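Local coordinates for protein tryptophanyl-tRNA synthetase (Thermus thermophilus, PDB 2EL7) that probably catalyses the ATP-dependent attachment of tryptophan to its cognate tRNA, acting as a homodimeric class I aminoacyl-tRNA synthetase, at residues A184-M196 / T238-K250. Numbering follows the deposited sequence.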
loop_
_atom_site.group_PDB
_atom_site.type_symbol
_atom_site.label_atom_id
_atom_site.label_comp_id
_atom_site.label_asym_id
_atom_site.label_seq_id
_atom_site.Cartn_x
_atom_site.Cartn_y
_atom_site.Cartn_z
ATOM N N ALA A 184 -0.300 -25.549 -24.254
ATOM C CA ALA A 184 -0.022 -24.407 -25.110
ATOM C C ALA A 184 1.320 -24.517 -25.788
ATOM O O ALA A 184 2.280 -25.017 -25.222
ATOM C CB ALA A 184 -0.073 -23.127 -24.309
ATOM N N PRO A 185 1.407 -24.034 -27.026
ATOM C CA PRO A 185 2.651 -24.079 -27.793
ATOM C C PRO A 185 3.675 -23.061 -27.302
ATOM O O PRO A 185 3.321 -21.956 -26.877
ATOM C CB PRO A 185 2.191 -23.753 -29.212
ATOM C CG PRO A 185 0.733 -24.139 -29.208
ATOM C CD PRO A 185 0.278 -23.650 -27.886
ATOM N N ARG A 186 4.945 -23.433 -27.345
ATOM C CA ARG A 186 5.984 -22.493 -26.953
ATOM C C ARG A 186 6.443 -21.941 -28.308
ATOM O O ARG A 186 7.265 -22.547 -29.004
ATOM C CB ARG A 186 7.118 -23.213 -26.202
ATOM C CG ARG A 186 6.624 -24.147 -25.072
ATOM C CD ARG A 186 5.735 -23.435 -24.014
ATOM N NE ARG A 186 4.918 -24.370 -23.220
ATOM C CZ ARG A 186 5.400 -25.287 -22.376
ATOM N NH1 ARG A 186 4.569 -26.085 -21.714
ATOM N NH2 ARG A 186 6.710 -25.407 -22.186
ATOM N N VAL A 187 5.864 -20.797 -28.673
ATOM C CA VAL A 187 6.113 -20.131 -29.947
ATOM C C VAL A 187 7.470 -19.458 -30.156
ATOM O O VAL A 187 7.839 -18.529 -29.441
ATOM C CB VAL A 187 5.009 -19.095 -30.215
ATOM C CG1 VAL A 187 5.136 -18.552 -31.622
ATOM C CG2 VAL A 187 3.634 -19.739 -29.984
ATOM N N PRO A 188 8.229 -19.924 -31.160
ATOM C CA PRO A 188 9.555 -19.400 -31.510
ATOM C C PRO A 188 9.546 -18.034 -32.211
ATOM O O PRO A 188 8.648 -17.735 -32.997
ATOM C CB PRO A 188 10.129 -20.500 -32.398
ATOM C CG PRO A 188 8.914 -21.095 -33.026
ATOM C CD PRO A 188 7.962 -21.185 -31.866
ATOM N N GLY A 189 10.561 -17.220 -31.924
ATOM C CA GLY A 189 10.660 -15.897 -32.512
ATOM C C GLY A 189 11.048 -15.891 -33.977
ATOM O O GLY A 189 11.518 -16.897 -34.495
ATOM N N ILE A 190 10.870 -14.756 -34.647
ATOM C CA ILE A 190 11.181 -14.656 -36.076
ATOM C C ILE A 190 12.653 -14.872 -36.459
ATOM O O ILE A 190 12.958 -15.231 -37.595
ATOM C CB ILE A 190 10.702 -13.304 -36.656
ATOM C CG1 ILE A 190 11.524 -12.151 -36.079
ATOM C CG2 ILE A 190 9.222 -13.110 -36.350
ATOM C CD1 ILE A 190 11.059 -10.777 -36.569
ATOM N N ASP A 191 13.563 -14.648 -35.518
ATOM C CA ASP A 191 14.985 -14.855 -35.765
ATOM C C ASP A 191 15.245 -16.337 -35.556
ATOM O O ASP A 191 16.360 -16.825 -35.730
ATOM C CB ASP A 191 15.820 -14.042 -34.782
ATOM C CG ASP A 191 15.896 -12.576 -35.154
ATOM O OD1 ASP A 191 16.413 -11.797 -34.321
ATOM O OD2 ASP A 191 15.455 -12.203 -36.271
ATOM N N GLY A 192 14.191 -17.038 -35.164
ATOM C CA GLY A 192 14.285 -18.462 -34.943
ATOM C C GLY A 192 15.144 -18.873 -33.770
ATOM O O GLY A 192 15.585 -20.024 -33.700
ATOM N N LYS A 193 15.385 -17.952 -32.842
ATOM C CA LYS A 193 16.197 -18.284 -31.682
ATOM C C LYS A 193 15.332 -18.640 -30.474
ATOM O O LYS A 193 14.641 -19.665 -30.489
ATOM C CB LYS A 193 17.144 -17.126 -31.372
ATOM C CG LYS A 193 18.043 -16.816 -32.555
ATOM C CD LYS A 193 18.714 -15.469 -32.449
ATOM C CE LYS A 193 19.432 -15.139 -33.749
ATOM N NZ LYS A 193 20.142 -13.838 -33.680
ATOM N N ALA A 194 15.355 -17.810 -29.434
ATOM C CA ALA A 194 14.564 -18.099 -28.240
ATOM C C ALA A 194 13.078 -17.852 -28.474
ATOM O O ALA A 194 12.707 -17.171 -29.433
ATOM C CB ALA A 194 15.058 -17.258 -27.066
ATOM N N LYS A 195 12.237 -18.400 -27.593
ATOM C CA LYS A 195 10.786 -18.238 -27.707
ATOM C C LYS A 195 10.392 -16.785 -28.019
ATOM O O LYS A 195 11.142 -15.842 -27.728
ATOM C CB LYS A 195 10.099 -18.727 -26.424
ATOM C CG LYS A 195 10.495 -17.975 -25.171
ATOM C CD LYS A 195 9.336 -17.135 -24.645
ATOM C CE LYS A 195 8.251 -17.993 -23.968
ATOM N NZ LYS A 195 8.637 -18.477 -22.594
ATOM N N MET A 196 9.221 -16.613 -28.630
ATOM C CA MET A 196 8.745 -15.286 -28.995
ATOM C C MET A 196 8.448 -14.497 -27.731
ATOM O O MET A 196 7.685 -14.932 -26.872
ATOM C CB MET A 196 7.496 -15.384 -29.883
ATOM C CG MET A 196 7.066 -14.054 -30.486
ATOM S SD MET A 196 5.642 -14.178 -31.590
ATOM C CE MET A 196 6.356 -14.916 -33.074
ATOM N N THR A 238 12.286 -26.126 -39.617
ATOM C CA THR A 238 12.313 -24.669 -39.751
ATOM C C THR A 238 11.118 -24.008 -39.038
ATOM O O THR A 238 10.004 -24.549 -39.039
ATOM C CB THR A 238 12.284 -24.262 -41.231
ATOM O OG1 THR A 238 13.168 -25.113 -41.972
ATOM C CG2 THR A 238 12.714 -22.807 -41.398
ATOM N N ILE A 239 11.338 -22.842 -38.435
ATOM C CA ILE A 239 10.242 -22.178 -37.740
ATOM C C ILE A 239 9.124 -21.992 -38.760
ATOM O O ILE A 239 7.951 -21.860 -38.403
ATOM C CB ILE A 239 10.665 -20.800 -37.132
ATOM C CG1 ILE A 239 10.806 -19.741 -38.221
ATOM C CG2 ILE A 239 11.981 -20.945 -36.381
ATOM C CD1 ILE A 239 11.052 -18.341 -37.664
ATOM N N LEU A 240 9.503 -22.019 -40.035
ATOM C CA LEU A 240 8.562 -21.869 -41.133
ATOM C C LEU A 240 7.447 -22.916 -41.076
ATOM O O LEU A 240 6.273 -22.587 -41.290
ATOM C CB LEU A 240 9.294 -21.976 -42.467
ATOM C CG LEU A 240 8.466 -21.667 -43.711
ATOM C CD1 LEU A 240 8.237 -20.169 -43.820
ATOM C CD2 LEU A 240 9.202 -22.168 -44.938
ATOM N N PHE A 241 7.799 -24.171 -40.796
ATOM C CA PHE A 241 6.791 -25.227 -40.714
ATOM C C PHE A 241 6.176 -25.326 -39.335
ATOM O O PHE A 241 5.181 -26.030 -39.149
ATOM C CB PHE A 241 7.382 -26.576 -41.116
ATOM C CG PHE A 241 7.270 -26.860 -42.583
ATOM C CD1 PHE A 241 6.140 -27.481 -43.098
ATOM C CD2 PHE A 241 8.267 -26.443 -43.467
ATOM C CE1 PHE A 241 5.999 -27.678 -44.474
ATOM C CE2 PHE A 241 8.138 -26.633 -44.846
ATOM C CZ PHE A 241 7.003 -27.249 -45.349
ATOM N N THR A 242 6.770 -24.627 -38.367
ATOM C CA THR A 242 6.248 -24.615 -37.001
ATOM C C THR A 242 5.035 -23.688 -37.026
ATOM O O THR A 242 3.936 -24.062 -36.600
ATOM C CB THR A 242 7.298 -24.081 -36.007
ATOM O OG1 THR A 242 8.406 -24.988 -35.955
ATOM C CG2 THR A 242 6.708 -23.944 -34.618
ATOM N N TYR A 243 5.242 -22.483 -37.547
ATOM C CA TYR A 243 4.170 -21.514 -37.674
ATOM C C TYR A 243 3.098 -22.133 -38.540
ATOM O O TYR A 243 1.920 -22.091 -38.198
ATOM C CB TYR A 243 4.656 -20.244 -38.353
ATOM C CG TYR A 243 5.578 -19.378 -37.531
ATOM C CD1 TYR A 243 6.057 -18.179 -38.048
ATOM C CD2 TYR A 243 5.961 -19.738 -36.236
ATOM C CE1 TYR A 243 6.899 -17.350 -37.308
ATOM C CE2 TYR A 243 6.808 -18.905 -35.480
ATOM C CZ TYR A 243 7.273 -17.716 -36.032
ATOM O OH TYR A 243 8.155 -16.905 -35.346
ATOM N N LEU A 244 3.501 -22.713 -39.669
ATOM C CA LEU A 244 2.533 -23.328 -40.576
ATOM C C LEU A 244 1.604 -24.270 -39.814
ATOM O O LEU A 244 0.401 -24.322 -40.071
ATOM C CB LEU A 244 3.252 -24.101 -41.688
ATOM C CG LEU A 244 2.364 -24.750 -42.761
ATOM C CD1 LEU A 244 1.748 -23.672 -43.628
ATOM C CD2 LEU A 244 3.185 -25.704 -43.612
ATOM N N SER A 245 2.174 -25.006 -38.869
ATOM C CA SER A 245 1.424 -25.970 -38.058
ATOM C C SER A 245 0.350 -25.301 -37.203
ATOM O O SER A 245 -0.750 -25.837 -37.013
ATOM C CB SER A 245 2.399 -26.722 -37.156
ATOM O OG SER A 245 3.491 -27.190 -37.931
ATOM N N TYR A 246 0.694 -24.127 -36.687
ATOM C CA TYR A 246 -0.203 -23.348 -35.849
ATOM C C TYR A 246 -1.443 -22.873 -36.587
ATOM O O TYR A 246 -2.518 -22.814 -35.998
ATOM C CB TYR A 246 0.509 -22.104 -35.339
ATOM C CG TYR A 246 1.717 -22.337 -34.454
ATOM C CD1 TYR A 246 2.642 -21.313 -34.251
ATOM C CD2 TYR A 246 1.913 -23.549 -33.784
ATOM C CE1 TYR A 246 3.724 -21.477 -33.404
ATOM C CE2 TYR A 246 3.014 -23.730 -32.933
ATOM C CZ TYR A 246 3.912 -22.688 -32.751
ATOM O OH TYR A 246 5.025 -22.839 -31.938
ATOM N N PHE A 247 -1.296 -22.544 -37.872
ATOM C CA PHE A 247 -2.402 -21.980 -38.649
ATOM C C PHE A 247 -2.995 -22.649 -39.878
ATOM O O PHE A 247 -3.818 -22.032 -40.559
ATOM C CB PHE A 247 -2.022 -20.570 -39.055
ATOM C CG PHE A 247 -1.493 -19.765 -37.934
ATOM C CD1 PHE A 247 -0.115 -19.588 -37.780
ATOM C CD2 PHE A 247 -2.366 -19.234 -36.985
ATOM C CE1 PHE A 247 0.388 -18.903 -36.704
ATOM C CE2 PHE A 247 -1.875 -18.539 -35.887
ATOM C CZ PHE A 247 -0.492 -18.369 -35.739
ATOM N N ALA A 248 -2.585 -23.876 -40.186
ATOM C CA ALA A 248 -3.118 -24.560 -41.355
ATOM C C ALA A 248 -3.410 -26.000 -40.979
ATOM O O ALA A 248 -2.693 -26.592 -40.163
ATOM C CB ALA A 248 -2.122 -24.493 -42.501
ATOM N N PRO A 249 -4.459 -26.591 -41.579
ATOM C CA PRO A 249 -4.867 -27.973 -41.305
ATOM C C PRO A 249 -3.761 -29.020 -41.435
ATOM O O PRO A 249 -2.843 -28.867 -42.241
ATOM C CB PRO A 249 -6.025 -28.190 -42.280
ATOM C CG PRO A 249 -5.740 -27.230 -43.399
ATOM C CD PRO A 249 -5.237 -26.018 -42.697
ATOM N N LYS A 250 -3.847 -30.071 -40.618
ATOM C CA LYS A 250 -2.856 -31.157 -40.632
ATOM C C LYS A 250 -2.613 -31.658 -42.056
ATOM O O LYS A 250 -1.500 -31.586 -42.566
ATOM C CB LYS A 250 -3.337 -32.349 -39.792
ATOM C CG LYS A 250 -3.891 -32.023 -38.418
ATOM C CD LYS A 250 -4.422 -33.310 -37.755
ATOM C CE LYS A 250 -5.077 -33.043 -36.393
ATOM N NZ LYS A 250 -4.143 -32.454 -35.382
#
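P188 fits between two tyrosines of helix 239-247, with T242 facing its ring. Its CG lies 3.9 Å from CE2 of Y243, and its CD is 3.4 Å from OH of Y246. CG also meets the methyl CG2 of T242, which comes at it head-on from the helix. Y243 and Y246 are one helical turn apart, and the ridge they form with I239 runs along the 184-196 loop.

Y243 slides past the proline ring and donates a hydrogen bond from OH to the carbonyl O of P188, at 2.5 Å. The carbonyl oxygen lies at the edge of the tyrosine ring, near its plane. The hydroxyl stands 28° out of the carbonyl plane. CG of Y243 is anti to the carbonyl carbon (chi1 -71°), which lets the ring reach out from the helix into the loop. The methyl CE of M196 comes obliquely to the Y243 ring, 3.5 Å from OH of Y243. A phenylalanine here would probably leave the carbonyl of P188 without this donor and its loop less firmly tied to the helix.

Y246 fills the next hollow. P185 CB touches CE2 of Y246, and V187 sets both methyls against CE1 of Y246, with V187 CG1 at 3.7 Å. At the other end, I239 pushes CD1 toward the carbonyl oxygens of G189 and I190. Its CG2 rests on CA of G192, in the type I turn G189-G192. G192 has a positive phi, which favours glycine.

The loop leads into the KMSKS motif, predicted to bind ATP, which begins at K195. V187 and M196 also touch I16 of helix 16-33, and Y246 and F247 meet L20 there. Behind the contact, helix 239-247 packs on helices 250-261 and 267-294, with Y243 touching L274.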